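Sensory/regulatory protein rpfC (Xanthomonas campestris pv. campestris, PDB 3M6M) probably acts in two-component signalling as a hybrid sensor histidine kinase, whose magnesium-binding receiver domain probably takes up a phosphoryl group. Local coordinates at residues R16-D22 and Y59-D65. Residues are numbered along the deposited sequence; the frame is centred on the assembly and turned at random.
With MG (magnesium ion), chain T.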
loop_
_atom_site.group_PDB
_atom_site.type_symbol
_atom_site.label_atom_id
_atom_site.label_comp_id
_atom_site.label_asym_id
_atom_site.label_seq_id
_atom_site.Cartn_x
_atom_site.Cartn_y
_atom_site.Cartn_z
ATOM N N ARG D 16 39.547 3.225 26.842
ATOM C CA ARG D 16 38.899 4.231 27.677
ATOM C C ARG D 16 37.421 3.870 27.830
ATOM O O ARG D 16 36.667 3.860 26.852
ATOM C CB ARG D 16 39.075 5.622 27.062
ATOM C CG ARG D 16 39.259 6.739 28.078
ATOM C CD ARG D 16 39.990 7.926 27.459
ATOM N NE ARG D 16 40.345 8.936 28.455
ATOM C CZ ARG D 16 39.689 10.080 28.646
ATOM N NH1 ARG D 16 38.630 10.384 27.905
ATOM N NH2 ARG D 16 40.098 10.927 29.582
ATOM N N MET D 17 37.020 3.563 29.060
ATOM C CA MET D 17 35.692 3.011 29.327
ATOM C C MET D 17 34.770 3.964 30.074
ATOM O O MET D 17 35.189 4.651 31.009
ATOM C CB MET D 17 35.803 1.694 30.100
ATOM C CG MET D 17 36.376 0.545 29.296
ATOM S SD MET D 17 35.251 -0.016 28.011
ATOM C CE MET D 17 36.326 -1.107 27.093
ATOM N N LEU D 18 33.510 3.991 29.650
ATOM C CA LEU D 18 32.473 4.763 30.318
ATOM C C LEU D 18 31.355 3.826 30.771
ATOM O O LEU D 18 30.800 3.073 29.969
ATOM C CB LEU D 18 31.939 5.864 29.396
ATOM C CG LEU D 18 30.954 6.902 29.949
ATOM C CD1 LEU D 18 31.465 7.582 31.216
ATOM C CD2 LEU D 18 30.654 7.934 28.881
ATOM N N VAL D 19 31.046 3.872 32.063
ATOM C CA VAL D 19 30.090 2.949 32.668
ATOM C C VAL D 19 28.939 3.707 33.326
ATOM O O VAL D 19 29.161 4.685 34.042
ATOM C CB VAL D 19 30.777 2.019 33.709
ATOM C CG1 VAL D 19 29.776 1.045 34.310
ATOM C CG2 VAL D 19 31.931 1.254 33.074
ATOM N N ALA D 20 27.715 3.249 33.070
ATOM C CA ALA D 20 26.527 3.825 33.694
ATOM C C ALA D 20 25.668 2.767 34.388
ATOM O O ALA D 20 25.235 1.795 33.768
ATOM C CB ALA D 20 25.703 4.597 32.673
ATOM N N ASP D 21 25.443 2.972 35.684
ATOM C CA ASP D 21 24.533 2.152 36.481
ATOM C C ASP D 21 24.043 2.973 37.668
ATOM O O ASP D 21 24.828 3.689 38.297
ATOM C CB ASP D 21 25.222 0.874 36.966
ATOM C CG ASP D 21 24.240 -0.153 37.499
ATOM O OD1 ASP D 21 23.579 0.115 38.527
ATOM O OD2 ASP D 21 24.139 -1.241 36.897
ATOM N N ASP D 22 22.752 2.860 37.972
ATOM C CA ASP D 22 22.136 3.666 39.031
ATOM C C ASP D 22 22.480 3.207 40.453
ATOM O O ASP D 22 22.300 3.963 41.410
ATOM C CB ASP D 22 20.615 3.781 38.836
ATOM C CG ASP D 22 19.922 2.431 38.752
ATOM O OD1 ASP D 22 20.300 1.608 37.892
ATOM O OD2 ASP D 22 18.980 2.202 39.538
ATOM N N TYR D 59 35.347 8.227 24.210
ATOM C CA TYR D 59 35.530 6.918 24.840
ATOM C C TYR D 59 35.531 5.789 23.812
ATOM O O TYR D 59 34.893 5.890 22.761
ATOM C CB TYR D 59 34.449 6.677 25.902
ATOM C CG TYR D 59 34.482 7.671 27.043
ATOM C CD1 TYR D 59 35.263 7.436 28.176
ATOM C CD2 TYR D 59 33.739 8.852 26.985
ATOM C CE1 TYR D 59 35.300 8.352 29.225
ATOM C CE2 TYR D 59 33.771 9.773 28.027
ATOM C CZ TYR D 59 34.550 9.516 29.142
ATOM O OH TYR D 59 34.583 10.426 30.172
ATOM N N ASP D 60 36.255 4.717 24.123
ATOM C CA ASP D 60 36.370 3.573 23.219
ATOM C C ASP D 60 35.119 2.698 23.218
ATOM O O ASP D 60 34.769 2.116 22.192
ATOM C CB ASP D 60 37.612 2.743 23.552
ATOM C CG ASP D 60 38.904 3.430 23.140
ATOM O OD1 ASP D 60 38.960 3.986 22.019
ATOM O OD2 ASP D 60 39.869 3.408 23.933
ATOM N N ALA D 61 34.455 2.616 24.370
ATOM C CA ALA D 61 33.238 1.824 24.524
ATOM C C ALA D 61 32.435 2.283 25.736
ATOM O O ALA D 61 33.005 2.743 26.729
ATOM C CB ALA D 61 33.572 0.337 24.642
ATOM N N VAL D 62 31.114 2.150 25.644
ATOM C CA VAL D 62 30.206 2.512 26.734
ATOM C C VAL D 62 29.457 1.275 27.235
ATOM O O VAL D 62 28.837 0.553 26.450
ATOM C CB VAL D 62 29.185 3.604 26.302
ATOM C CG1 VAL D 62 28.207 3.917 27.432
ATOM C CG2 VAL D 62 29.900 4.878 25.847
ATOM N N ILE D 63 29.534 1.033 28.541
ATOM C CA ILE D 63 28.760 -0.025 29.185
ATOM C C ILE D 63 27.606 0.602 29.959
ATOM O O ILE D 63 27.825 1.332 30.928
ATOM C CB ILE D 63 29.618 -0.889 30.141
ATOM C CG1 ILE D 63 30.881 -1.396 29.434
ATOM C CG2 ILE D 63 28.790 -2.051 30.685
ATOM C CD1 ILE D 63 31.897 -2.059 30.352
ATOM N N VAL D 64 26.382 0.317 29.522
ATOM C CA VAL D 64 25.188 0.912 30.119
ATOM C C VAL D 64 24.278 -0.125 30.789
ATOM O O VAL D 64 24.082 -1.226 30.271
ATOM C CB VAL D 64 24.395 1.770 29.082
ATOM C CG1 VAL D 64 23.683 0.896 28.046
ATOM C CG2 VAL D 64 23.409 2.696 29.785
ATOM N N ASP D 65 23.743 0.237 31.952
ATOM C CA ASP D 65 22.724 -0.557 32.626
ATOM C C ASP D 65 21.386 -0.287 31.951
ATOM O O ASP D 65 21.026 0.871 31.718
ATOM C CB ASP D 65 22.661 -0.190 34.114
ATOM C CG ASP D 65 21.569 -0.938 34.869
ATOM O OD1 ASP D 65 21.294 -2.117 34.552
ATOM O OD2 ASP D 65 20.989 -0.341 35.801
HETATM MG MG MG T . 19.439 -0.753 37.507
#
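Strands 16-20 and 61-65 pair in parallel at the heart of a receiver domain of the CheY fold, and their C-terminal ends, with the loop after Ala20, bring together the acidic magnesium site. Leu18 and Ala20 each use both backbone groups: Leu18 N reaches Ala61 O and Ile63 N reaches Leu18 O (2.8 Å), then Ala20 N meets Ile63 O and Asp65 N meets Ala20 O. Before the first bridged pair, Asp60 grips Arg16 twice, its OD2 accepting Arg16 N at 2.9 Å and its N binding Arg16 O. Tyr59 is layered between two residues: Leu18 sets CB over one face, 4.0 Å from the ring centroid, in a CH-pi contact, and packs CD2 on the same face, while NH1 of the extended Arg16 lies over the opposite face, guanidinium and ring planes 17° apart. Small Ala61 leaves room for Met17, bent at chi2 (-70°), to rest SD against its CB at 3.8 Å.

At the C-terminal ends of the strands, Asp22 OD1 and Asp65 OD2 sit 2.9 Å apart because both hold magnesium, at 2.5 and 2.3 Å, with His67 O as a third ligand. The Asp21 and Asp65 carboxylates stack, planes 6° apart; Lys119 NZ makes salt bridges to Asp21 OD2 and Asp65 OD1, probably offsetting their repulsion, and Asp21 OD1 accepts His23 N. Asp65 occupies the place of the phosphorylated aspartate in this family.

Leu18, Ala20 and Val62 face Val50 of helix 47-56, while strands 40-44 and 93-97 flank the pair, making both strands interior to the five-stranded sheet.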